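Side-chain contacts in purine nucleoside phosphorylase (Thermus thermophilus, PDB 6TK9), which catalyses the reversible phosphorolysis of purine nucleosides, splitting them with inorganic phosphate into the free base and a pentose 1-phosphate: residues A[8-11]-A[12-16]; A[43-46]-A[47-50]; A[55-58]-A[59-62]; A[92-95]-A[96-100]. One frame throughout, in Å; residues are numbered along the deposited sequence.

Contact 1. Residues A[8-11]-A[12-16]; sequences EAVA and YVRSK
Val10 and Arg14 sit one helical turn apart, their side chains lying alongside each other and pointing the same way. CG1 of Val10 comes 3.6 Å from CZ of Arg14, over one face of the guanidinium and displaced toward its rim; NH1 is as close to the same methyl and NE hardly farther. The valine turns CG1 anti to its backbone N (chi1 167°), while the arginine runs out straight from CG to NE and back along the helix, laying its flat end over that methyl. An exposed, charged side chain thus rests its hydrocarbon stem and planar group on a buried valine. Between their backbones, Arg14 N donates to Val10 O at 3.0 Å, almost straight at 168°; Val13 N reaches the same oxygen only weakly, its better bond being the one to Ala9 O at 3.2 Å. Tyr12 leaves the helix on another side. Its CB stays 3.7 Å from Ala9 O, but the ring leads away from residues 8-11, toward Ile44, Glu48 and Pro50. Ser15 OG stands over one face of that ring, near the rim, and donates to Tyr12 O at 2.7 Å, turning the serine hydroxyl back onto the preceding turn. Glu8 OE1 is hydrogen-bonded to His51 NE2. This is the pattern of an amphipathic helix, with the exposed Arg14 folded back over a buried valine one turn earlier and Ala9, Val10 and Val13 packed on helix 94-102.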
ATOM      1  N   GLU A   8       5.658  24.398  41.146  1.00 48.79           N
ATOM      2  CA  GLU A   8       6.953  25.054  41.450  1.00 51.87           C
ATOM      3  C   GLU A   8       7.212  26.060  40.332  1.00 53.57           C
ATOM      4  O   GLU A   8       7.562  27.217  40.652  1.00 62.55           O
ATOM      5  CB  GLU A   8       8.123  24.072  41.579  1.00 55.48           C
ATOM      6  CG  GLU A   8       8.350  23.515  42.980  1.00 58.97           C
ATOM      7  CD  GLU A   8       9.803  23.228  43.363  1.00 65.85           C
ATOM      8  OE1 GLU A   8      10.647  23.106  42.462  1.00 69.45           O
ATOM      9  OE2 GLU A   8      10.097  23.124  44.579  1.00 71.55           O
ATOM     10  N   ALA A   9       6.998  25.644  39.081  1.00 53.14           N
ATOM     11  CA  ALA A   9       7.270  26.451  37.864  1.00 51.03           C
ATOM     12  C   ALA A   9       6.196  27.533  37.713  1.00 45.73           C
ATOM     13  O   ALA A   9       6.552  28.682  37.479  1.00 47.80           O
ATOM     14  CB  ALA A   9       7.362  25.577  36.632  1.00 46.77           C
ATOM     15  N   VAL A  10       4.922  27.184  37.834  1.00 43.65           N
ATOM     16  CA  VAL A  10       3.821  28.181  37.758  1.00 50.54           C
ATOM     17  C   VAL A  10       4.147  29.315  38.745  1.00 54.21           C
ATOM     18  O   VAL A  10       4.256  30.482  38.292  1.00 59.48           O
ATOM     19  CB  VAL A  10       2.450  27.537  38.033  1.00 53.90           C
ATOM     20  CG1 VAL A  10       1.357  28.572  38.266  1.00 51.98           C
ATOM     21  CG2 VAL A  10       2.056  26.594  36.909  1.00 54.48           C
ATOM     22  N   ALA A  11       4.359  28.966  40.020  1.00 55.61           N
ATOM     23  CA  ALA A  11       4.678  29.890  41.139  1.00 52.79           C
ATOM     24  C   ALA A  11       5.868  30.798  40.784  1.00 51.46           C
ATOM     25  O   ALA A  11       5.796  32.004  41.077  1.00 51.51           O
ATOM     26  CB  ALA A  11       4.941  29.104  42.404  1.00 48.81           C
ATOM     27  N   TYR A  12       6.937  30.267  40.190  1.00 52.38           N
ATOM     28  CA  TYR A  12       8.128  31.089  39.852  1.00 51.53           C
ATOM     29  C   TYR A  12       7.721  32.166  38.840  1.00 54.05           C
ATOM     30  O   TYR A  12       8.230  33.301  38.979  1.00 55.00           O
ATOM     31  CB  TYR A  12       9.308  30.244  39.369  1.00 47.60           C
ATOM     32  CG  TYR A  12      10.513  31.080  39.024  1.00 48.23           C
ATOM     33  CD1 TYR A  12      11.410  31.488  39.999  1.00 47.87           C
ATOM     34  CD2 TYR A  12      10.736  31.502  37.722  1.00 49.19           C
ATOM     35  CE1 TYR A  12      12.508  32.279  39.683  1.00 48.21           C
ATOM     36  CE2 TYR A  12      11.822  32.298  37.393  1.00 49.11           C
ATOM     37  CZ  TYR A  12      12.708  32.703  38.379  1.00 49.87           C
ATOM     38  OH  TYR A  12      13.778  33.490  38.043  1.00 48.75           O
ATOM     39  N   VAL A  13       6.823  31.852  37.892  1.00 53.68           N
ATOM     40  CA  VAL A  13       6.365  32.819  36.847  1.00 54.86           C
ATOM     41  C   VAL A  13       5.462  33.863  37.525  1.00 57.96           C
ATOM     42  O   VAL A  13       5.651  35.072  37.275  1.00 65.01           O
ATOM     43  CB  VAL A  13       5.685  32.125  35.648  1.00 52.78           C
ATOM     44  CG1 VAL A  13       5.091  33.131  34.678  1.00 47.16           C
ATOM     45  CG2 VAL A  13       6.642  31.216  34.892  1.00 51.68           C
ATOM     46  N   ARG A  14       4.554  33.423  38.394  1.00 58.05           N
ATOM     47  CA  ARG A  14       3.687  34.307  39.220  1.00 55.79           C
ATOM     48  C   ARG A  14       4.544  35.157  40.178  1.00 55.12           C
ATOM     49  O   ARG A  14       4.047  36.189  40.634  1.00 61.32           O
ATOM     50  CB  ARG A  14       2.622  33.479  39.947  1.00 55.86           C
ATOM     51  CG  ARG A  14       1.485  33.000  39.046  1.00 61.70           C
ATOM     52  CD  ARG A  14       0.507  32.084  39.781  1.00 64.73           C
ATOM     53  NE  ARG A  14      -0.623  31.586  38.987  1.00 69.71           N
ATOM     54  CZ  ARG A  14      -1.430  30.558  39.322  1.00 63.06           C
ATOM     55  NH1 ARG A  14      -1.247  29.874  40.442  1.00 57.60           N
ATOM     56  NH2 ARG A  14      -2.423  30.206  38.519  1.00 58.63           N
ATOM     57  N   SER A  15       5.793  34.785  40.454  1.00 55.66           N
ATOM     58  CA  SER A  15       6.734  35.609  41.261  1.00 56.00           C
ATOM     59  C   SER A  15       7.188  36.799  40.420  1.00 56.34           C
ATOM     60  O   SER A  15       7.712  37.738  41.013  1.00 66.17           O
ATOM     61  CB  SER A  15       7.942  34.826  41.781  1.00 55.24           C
ATOM     62  OG  SER A  15       9.082  34.972  40.923  1.00 53.70           O
ATOM     63  N   LYS A  16       7.041  36.736  39.096  1.00 57.88           N
ATOM     64  CA  LYS A  16       7.479  37.811  38.164  1.00 58.45           C
ATOM     65  C   LYS A  16       6.277  38.629  37.681  1.00 57.90           C
ATOM     66  O   LYS A  16       6.501  39.777  37.256  1.00 59.31           O
ATOM     67  CB  LYS A  16       8.208  37.243  36.944  1.00 58.22           C
ATOM     68  CG  LYS A  16       9.437  36.407  37.258  1.00 64.05           C
ATOM     69  CD  LYS A  16      10.517  37.148  38.020  1.00 64.94           C
ATOM     70  CE  LYS A  16      11.616  36.232  38.513  1.00 60.66           C
ATOM     71  NZ  LYS A  16      12.849  36.997  38.777  1.00 61.95           N
TER

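Contact 2. Residues A[43-46]-A[47-50]; sequences EIPY and GEIP
Ile49 N donates to Tyr46 O at 2.9 Å, the shortest sound polar bond here, with the donor standing 52° out of the carbonyl plane and so not on a lone pair. One residue earlier, Glu48 N makes a longer bond of 3.3 Å to Pro45 O, again from above the carbonyl plane. Both bonds span three residues, which marks a short 3-10 turn: strand 39-45 ends on Pro45 and the chain winds once before heading off toward Pro50. The turn brings two isoleucines together, crossing at about a right angle, with CG2 of Ile44 at 3.7 Å from CG1 of Ile49. In Ile44 a chi1 of -42° puts CG1 beside the backbone N and leaves CG2 anti to it, facing CG1 of Ile49. Glu48 crosses Pro45 at a slant. Its chain is extended beyond CG, which carries the carboxylate out to the proline ring: OE2 approaches CG of Pro45 at 3.5 Å and OE1 approaches CD at 3.9 Å. Glu48 is exposed, and its carboxylate lies against the ring carbons without a hydrogen bond between them. Tyr46 sends its ring the other way, where OH is hydrogen-bonded to Gly79 O and the ring meets Phe52. Helix 4-14 covers the isoleucines, Tyr12 touching Ile44 and Ala9 touching Ile49.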
ATOM      1  N   GLU A  43       9.568  38.404  30.444  1.00 44.84           N
ATOM      2  CA  GLU A  43      10.484  37.704  29.509  1.00 50.80           C
ATOM      3  C   GLU A  43      11.471  36.890  30.361  1.00 55.44           C
ATOM      4  O   GLU A  43      12.487  37.468  30.805  1.00 60.90           O
ATOM      5  CB  GLU A  43      11.173  38.699  28.565  1.00 52.19           C
ATOM      6  CG  GLU A  43      12.250  38.075  27.674  1.00 56.53           C
ATOM      7  CD  GLU A  43      12.658  38.868  26.433  1.00 59.11           C
ATOM      8  OE1 GLU A  43      12.171  39.999  26.272  1.00 62.85           O
ATOM      9  OE2 GLU A  43      13.464  38.347  25.621  1.00 59.38           O
ATOM     10  N   ILE A  44      11.167  35.607  30.595  1.00 52.34           N
ATOM     11  CA  ILE A  44      11.963  34.677  31.449  1.00 48.12           C
ATOM     12  C   ILE A  44      12.646  33.620  30.584  1.00 47.03           C
ATOM     13  O   ILE A  44      11.982  32.768  30.000  1.00 47.97           O
ATOM     14  CB  ILE A  44      11.051  34.023  32.497  1.00 49.38           C
ATOM     15  CG1 ILE A  44      10.062  35.024  33.108  1.00 48.13           C
ATOM     16  CG2 ILE A  44      11.904  33.330  33.549  1.00 51.32           C
ATOM     17  CD1 ILE A  44       8.809  34.388  33.639  1.00 49.00           C
ATOM     18  N   PRO A  45      13.994  33.581  30.525  1.00 48.18           N
ATOM     19  CA  PRO A  45      14.690  32.471  29.876  1.00 47.36           C
ATOM     20  C   PRO A  45      14.390  31.138  30.584  1.00 47.99           C
ATOM     21  O   PRO A  45      14.145  31.130  31.783  1.00 50.99           O
ATOM     22  CB  PRO A  45      16.185  32.804  29.961  1.00 47.87           C
ATOM     23  CG  PRO A  45      16.297  33.997  30.900  1.00 49.35           C
ATOM     24  CD  PRO A  45      14.910  34.555  31.124  1.00 46.70           C
ATOM     25  N   TYR A  46      14.413  30.038  29.830  1.00 47.31           N
ATOM     26  CA  TYR A  46      13.969  28.693  30.286  1.00 46.17           C
ATOM     27  C   TYR A  46      14.839  28.233  31.465  1.00 48.85           C
ATOM     28  O   TYR A  46      14.263  27.693  32.454  1.00 43.15           O
ATOM     29  CB  TYR A  46      13.976  27.732  29.100  1.00 44.98           C
ATOM     30  CG  TYR A  46      12.920  27.976  28.045  1.00 45.36           C
ATOM     31  CD1 TYR A  46      11.838  28.815  28.264  1.00 40.91           C
ATOM     32  CD2 TYR A  46      12.968  27.293  26.836  1.00 45.94           C
ATOM     33  CE1 TYR A  46      10.876  29.017  27.287  1.00 42.97           C
ATOM     34  CE2 TYR A  46      12.001  27.464  25.861  1.00 45.04           C
ATOM     35  CZ  TYR A  46      10.944  28.325  26.091  1.00 43.25           C
ATOM     36  OH  TYR A  46       9.991  28.496  25.133  1.00 40.88           O
ATOM     37  N   GLY A  47      16.153  28.517  31.390  1.00 45.27           N
ATOM     38  CA  GLY A  47      17.173  28.131  32.382  1.00 46.84           C
ATOM     39  C   GLY A  47      16.849  28.570  33.801  1.00 45.88           C
ATOM     40  O   GLY A  47      17.332  27.921  34.728  1.00 49.92           O
ATOM     41  N   GLU A  48      16.095  29.651  33.961  1.00 50.87           N
ATOM     42  CA  GLU A  48      15.748  30.264  35.269  1.00 55.12           C
ATOM     43  C   GLU A  48      14.465  29.652  35.840  1.00 54.22           C
ATOM     44  O   GLU A  48      14.208  29.902  37.030  1.00 54.70           O
ATOM     45  CB  GLU A  48      15.530  31.777  35.129  1.00 58.27           C
ATOM     46  CG  GLU A  48      16.803  32.584  34.883  1.00 60.80           C
ATOM     47  CD  GLU A  48      16.585  34.075  34.641  1.00 63.04           C
ATOM     48  OE1 GLU A  48      15.471  34.596  34.993  1.00 56.99           O
ATOM     49  OE2 GLU A  48      17.523  34.714  34.076  1.00 63.02           O
ATOM     50  N   ILE A  49      13.648  28.963  35.027  1.00 51.43           N
ATOM     51  CA  ILE A  49      12.345  28.399  35.498  1.00 49.91           C
ATOM     52  C   ILE A  49      12.598  26.998  36.042  1.00 48.99           C
ATOM     53  O   ILE A  49      13.156  26.143  35.363  1.00 45.61           O
ATOM     54  CB  ILE A  49      11.257  28.375  34.401  1.00 54.49           C
ATOM     55  CG1 ILE A  49      11.075  29.728  33.716  1.00 52.07           C
ATOM     56  CG2 ILE A  49       9.933  27.863  34.968  1.00 53.49           C
ATOM     57  CD1 ILE A  49      10.163  29.663  32.513  1.00 53.95           C
ATOM     58  N   PRO A  50      12.185  26.714  37.289  1.00 51.27           N
ATOM     59  CA  PRO A  50      12.328  25.377  37.852  1.00 50.81           C
ATOM     60  C   PRO A  50      11.826  24.265  36.921  1.00 46.84           C
ATOM     61  O   PRO A  50      10.720  24.344  36.493  1.00 43.26           O
ATOM     62  CB  PRO A  50      11.456  25.438  39.118  1.00 55.44           C
ATOM     63  CG  PRO A  50      11.471  26.889  39.527  1.00 52.67           C
ATOM     64  CD  PRO A  50      11.586  27.669  38.232  1.00 54.62           C
TER

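Contact 3. Residues A[55-58]-A[59-62]; sequences STAP and GHAG
His60 lays its ring beside Ala57 and Pro58, with CD2 at 3.1 Å from Pro58 O, which sits at the ring edge, in its plane. CB of Ala57 comes obliquely to the same carbon at 3.7 Å. The ring is placed there by a type II beta turn from Ala57 to His60, with Pro58 and Gly59 at its corners; Gly59 has positive phi, and a CB on it would clash with Pro58 O. Further back, Ser55 CB meets His60 CB at 3.8 Å, and Ser55 OG, hydrogen-bonded to Arg80 O, lies 3.5 Å from CA of Gly62. Both ring nitrogens of His60 have partners, ND1 with Arg80 N and NE2 with Ser29 OG, and His82 meets the ring edge-to-face. Replacing the ring with an alanine here would probably leave Arg80 N and Ser29 OG without their mates and open a gap beside Ala57. Pro58 packs on Phe152 of a second subunit. With a carbon edge against the turn and its nitrogens gripped from beyond it, the imidazole is fixed in rotation, the nearest atoms of the side chain and a bound phosphate ion about 3 Å apart, consistent with a place in the phosphate pocket of this family.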
ATOM      1  N   SER A  55      16.621  25.124  25.639  1.00 49.00           N
ATOM      2  CA  SER A  55      16.759  24.968  24.174  1.00 48.38           C
ATOM      3  C   SER A  55      18.235  24.909  23.785  1.00 45.94           C
ATOM      4  O   SER A  55      18.980  25.777  24.215  1.00 43.35           O
ATOM      5  CB  SER A  55      16.040  26.106  23.506  1.00 49.24           C
ATOM      6  OG  SER A  55      14.678  26.130  23.924  1.00 52.64           O
ATOM      7  N   THR A  56      18.636  23.910  23.002  1.00 47.76           N
ATOM      8  CA  THR A  56      20.009  23.813  22.449  1.00 48.45           C
ATOM      9  C   THR A  56      19.950  23.863  20.921  1.00 47.12           C
ATOM     10  O   THR A  56      21.013  24.034  20.302  1.00 49.10           O
ATOM     11  CB  THR A  56      20.744  22.570  22.970  1.00 50.86           C
ATOM     12  OG1 THR A  56      20.194  21.407  22.355  1.00 55.48           O
ATOM     13  CG2 THR A  56      20.672  22.429  24.474  1.00 47.34           C
ATOM     14  N   ALA A  57      18.763  23.756  20.322  1.00 49.07           N
ATOM     15  CA  ALA A  57      18.615  23.644  18.850  1.00 48.56           C
ATOM     16  C   ALA A  57      18.868  25.005  18.205  1.00 51.81           C
ATOM     17  O   ALA A  57      18.542  26.033  18.789  1.00 55.61           O
ATOM     18  CB  ALA A  57      17.243  23.126  18.523  1.00 46.43           C
ATOM     19  N   PRO A  58      19.422  25.077  16.975  1.00 51.22           N
ATOM     20  CA  PRO A  58      19.512  26.353  16.271  1.00 54.04           C
ATOM     21  C   PRO A  58      18.125  26.991  16.040  1.00 56.33           C
ATOM     22  O   PRO A  58      17.175  26.279  15.676  1.00 55.46           O
ATOM     23  CB  PRO A  58      20.230  26.007  14.952  1.00 54.97           C
ATOM     24  CG  PRO A  58      20.877  24.655  15.187  1.00 52.38           C
ATOM     25  CD  PRO A  58      19.992  23.963  16.204  1.00 51.48           C
ATOM     26  N   GLY A  59      18.029  28.307  16.293  1.00 54.41           N
ATOM     27  CA  GLY A  59      16.840  29.145  16.031  1.00 54.43           C
ATOM     28  C   GLY A  59      15.791  29.049  17.129  1.00 51.78           C
ATOM     29  O   GLY A  59      14.598  29.275  16.840  1.00 54.85           O
ATOM     30  N   HIS A  60      16.217  28.725  18.345  1.00 48.53           N
ATOM     31  CA  HIS A  60      15.369  28.616  19.558  1.00 48.59           C
ATOM     32  C   HIS A  60      16.054  29.412  20.666  1.00 51.65           C
ATOM     33  O   HIS A  60      17.009  28.879  21.271  1.00 52.32           O
ATOM     34  CB  HIS A  60      15.170  27.143  19.962  1.00 47.12           C
ATOM     35  CG  HIS A  60      14.472  26.323  18.931  1.00 43.87           C
ATOM     36  ND1 HIS A  60      13.152  25.931  19.072  1.00 41.71           N
ATOM     37  CD2 HIS A  60      14.894  25.857  17.734  1.00 42.69           C
ATOM     38  CE1 HIS A  60      12.791  25.250  18.008  1.00 45.03           C
ATOM     39  NE2 HIS A  60      13.850  25.187  17.164  1.00 41.65           N
ATOM     40  N   ALA A  61      15.602  30.643  20.908  1.00 54.74           N
ATOM     41  CA  ALA A  61      16.166  31.538  21.947  1.00 54.77           C
ATOM     42  C   ALA A  61      15.984  30.923  23.349  1.00 54.40           C
ATOM     43  O   ALA A  61      16.837  31.183  24.224  1.00 57.12           O
ATOM     44  CB  ALA A  61      15.531  32.900  21.834  1.00 55.23           C
ATOM     45  N   GLY A  62      14.922  30.132  23.555  1.00 51.61           N
ATOM     46  CA  GLY A  62      14.572  29.526  24.852  1.00 49.18           C
ATOM     47  C   GLY A  62      14.153  30.591  25.855  1.00 50.33           C
ATOM     48  O   GLY A  62      14.816  30.721  26.892  1.00 47.10           O
TER

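Contact 4. Residues A[92-95]-A[96-100]; sequences VVFP and VRVGF
Arg97, Val98 and Gly99 each give their N-H to the carbonyl four residues back, Val93, Phe94 and Pro95 in turn, as helix 94-102 gets under way with Pro95, which has no N-H to give, in its opening turn; the shortest of these bonds, Gly99 N to Pro95 O at 2.7 Å, is nearly straight. Among the side chains, Phe94 and Val98 form a CH-pi contact: CG2 of Val98 lies over the ring face of Phe94, 3.9 Å from its centroid and 29° off the normal, with CE2 the nearest ring atom at 3.5 Å. Phe94 sets its ring there by turning CG anti to the backbone N (chi1 -170°), and Ala9 of helix 4-14 touches both partners. Round the helix, Arg97 slants across Val93. Its CG passes 3.2 Å from Val93 O, and the chain bends at chi3 so that CG2 of Val93 comes to lie over one guanidinium face, off toward the rim, 3.8 Å from NH1. Leu140 touches the arginine too, while Val93 packs on Pro139 and helix 213-222. A serine in place of Arg97 is likely to open a gap over Val93 CG2 and beside Leu140. The glycine suits its place, since a CB there would be crowded by Val96 O. Because the valine meets the arginine through a face, its methyl takes none of the in-plane N-H directions; the pair is held by dispersion, and the hydrogen bonding across this buried turn is done by the backbone.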
ATOM      1  N   VAL A  92      10.047  17.218  27.311  1.00 48.05           N
ATOM      2  CA  VAL A  92       9.717  18.037  26.104  1.00 43.03           C
ATOM      3  C   VAL A  92       8.374  18.756  26.315  1.00 38.35           C
ATOM      4  O   VAL A  92       8.203  19.862  25.765  1.00 42.80           O
ATOM      5  CB  VAL A  92       9.731  17.161  24.824  1.00 45.86           C
ATOM      6  CG1 VAL A  92       8.909  17.749  23.692  1.00 46.58           C
ATOM      7  CG2 VAL A  92      11.149  16.886  24.320  1.00 47.21           C
ATOM      8  N   VAL A  93       7.435  18.178  27.058  1.00 34.24           N
ATOM      9  CA  VAL A  93       6.074  18.776  27.187  1.00 35.04           C
ATOM     10  C   VAL A  93       5.926  19.508  28.519  1.00 35.65           C
ATOM     11  O   VAL A  93       4.788  19.926  28.814  1.00 37.72           O
ATOM     12  CB  VAL A  93       4.959  17.722  27.042  1.00 34.81           C
ATOM     13  CG1 VAL A  93       4.944  17.092  25.661  1.00 33.41           C
ATOM     14  CG2 VAL A  93       5.042  16.670  28.136  1.00 35.51           C
ATOM     15  N   PHE A  94       6.981  19.622  29.331  1.00 38.62           N
ATOM     16  CA  PHE A  94       6.881  20.348  30.621  1.00 38.00           C
ATOM     17  C   PHE A  94       6.378  21.764  30.317  1.00 38.81           C
ATOM     18  O   PHE A  94       5.305  22.126  30.810  1.00 37.70           O
ATOM     19  CB  PHE A  94       8.163  20.260  31.454  1.00 38.18           C
ATOM     20  CG  PHE A  94       7.953  20.794  32.850  1.00 41.63           C
ATOM     21  CD1 PHE A  94       7.178  20.096  33.769  1.00 39.46           C
ATOM     22  CD2 PHE A  94       8.445  22.040  33.220  1.00 45.61           C
ATOM     23  CE1 PHE A  94       6.924  20.617  35.032  1.00 41.35           C
ATOM     24  CE2 PHE A  94       8.194  22.556  34.486  1.00 43.45           C
ATOM     25  CZ  PHE A  94       7.436  21.844  35.388  1.00 42.31           C
ATOM     26  N   PRO A  95       7.045  22.562  29.435  1.00 36.77           N
ATOM     27  CA  PRO A  95       6.603  23.926  29.138  1.00 37.02           C
ATOM     28  C   PRO A  95       5.091  24.037  28.860  1.00 39.70           C
ATOM     29  O   PRO A  95       4.430  24.697  29.652  1.00 46.66           O
ATOM     30  CB  PRO A  95       7.471  24.352  27.939  1.00 37.47           C
ATOM     31  CG  PRO A  95       8.731  23.531  28.077  1.00 36.89           C
ATOM     32  CD  PRO A  95       8.267  22.217  28.685  1.00 37.57           C
ATOM     33  N   VAL A  96       4.559  23.409  27.805  1.00 37.79           N
ATOM     34  CA  VAL A  96       3.108  23.546  27.459  1.00 38.68           C
ATOM     35  C   VAL A  96       2.227  23.099  28.640  1.00 40.49           C
ATOM     36  O   VAL A  96       1.112  23.621  28.754  1.00 46.17           O
ATOM     37  CB  VAL A  96       2.711  22.816  26.162  1.00 37.03           C
ATOM     38  CG1 VAL A  96       3.438  23.399  24.964  1.00 35.89           C
ATOM     39  CG2 VAL A  96       2.915  21.311  26.247  1.00 37.89           C
ATOM     40  N   ARG A  97       2.682  22.188  29.496  1.00 38.88           N
ATOM     41  CA  ARG A  97       1.898  21.778  30.695  1.00 43.70           C
ATOM     42  C   ARG A  97       1.807  22.977  31.659  1.00 45.85           C
ATOM     43  O   ARG A  97       0.673  23.318  32.050  1.00 46.78           O
ATOM     44  CB  ARG A  97       2.487  20.519  31.353  1.00 44.05           C
ATOM     45  CG  ARG A  97       2.207  19.221  30.595  1.00 44.95           C
ATOM     46  CD  ARG A  97       3.010  18.020  31.083  1.00 44.95           C
ATOM     47  NE  ARG A  97       2.303  16.755  30.924  1.00 45.97           N
ATOM     48  CZ  ARG A  97       2.804  15.536  31.158  1.00 44.21           C
ATOM     49  NH1 ARG A  97       4.048  15.379  31.578  1.00 39.63           N
ATOM     50  NH2 ARG A  97       2.036  14.470  30.979  1.00 45.16           N
ATOM     51  N   VAL A  98       2.944  23.603  32.007  1.00 44.11           N
ATOM     52  CA  VAL A  98       3.016  24.870  32.805  1.00 44.87           C
ATOM     53  C   VAL A  98       2.182  25.949  32.103  1.00 42.29           C
ATOM     54  O   VAL A  98       1.387  26.637  32.776  1.00 36.06           O
ATOM     55  CB  VAL A  98       4.472  25.336  33.009  1.00 46.61           C
ATOM     56  CG1 VAL A  98       4.554  26.756  33.541  1.00 46.31           C
ATOM     57  CG2 VAL A  98       5.222  24.391  33.925  1.00 48.79           C
ATOM     58  N   GLY A  99       2.331  26.063  30.787  1.00 40.43           N
ATOM     59  CA  GLY A  99       1.530  26.997  29.980  1.00 41.31           C
ATOM     60  C   GLY A  99       0.052  26.832  30.264  1.00 42.49           C
ATOM     61  O   GLY A  99      -0.663  27.841  30.368  1.00 43.38           O
ATOM     62  N   PHE A 100      -0.415  25.592  30.340  1.00 46.04           N
ATOM     63  CA  PHE A 100      -1.855  25.284  30.524  1.00 46.45           C
ATOM     64  C   PHE A 100      -2.289  25.785  31.904  1.00 44.79           C
ATOM     65  O   PHE A 100      -3.388  26.329  32.027  1.00 42.44           O
ATOM     66  CB  PHE A 100      -2.125  23.789  30.340  1.00 42.69           C
ATOM     67  CG  PHE A 100      -3.566  23.402  30.533  1.00 38.36           C
ATOM     68  CD1 PHE A 100      -4.492  23.584  29.518  1.00 38.66           C
ATOM     69  CD2 PHE A 100      -3.990  22.847  31.727  1.00 35.72           C
ATOM     70  CE1 PHE A 100      -5.817  23.214  29.689  1.00 35.47           C
ATOM     71  CE2 PHE A 100      -5.318  22.495  31.908  1.00 35.54           C
ATOM     72  CZ  PHE A 100      -6.229  22.689  30.894  1.00 35.54           C
TER

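In the fold
Contacts 1, 2 and 4 meet around Ala9 and Pro50. Ala9 CB lies 3.6 Å from Val98 CG2, joining helix 4-14 to helix 94-102, and 3.8 Å from Ile49 CG2 in contact 2; Pro50 O in turn reaches Phe94 CE2 at 3.7 Å. The centres of contacts 1 and 2 are about 10 Å apart. Contact 3 joins this cluster only through contact 2, by a probable hydrogen bond from Tyr46 N to Gly62 O (3.0 Å). It touches neither contact 1, centre to centre about 22 Å away, nor contact 4, about 16 Å away. It is also the contact beside the bound phosphate, close to His60; the other three are structural packing, and of them contact 2 alone touches it.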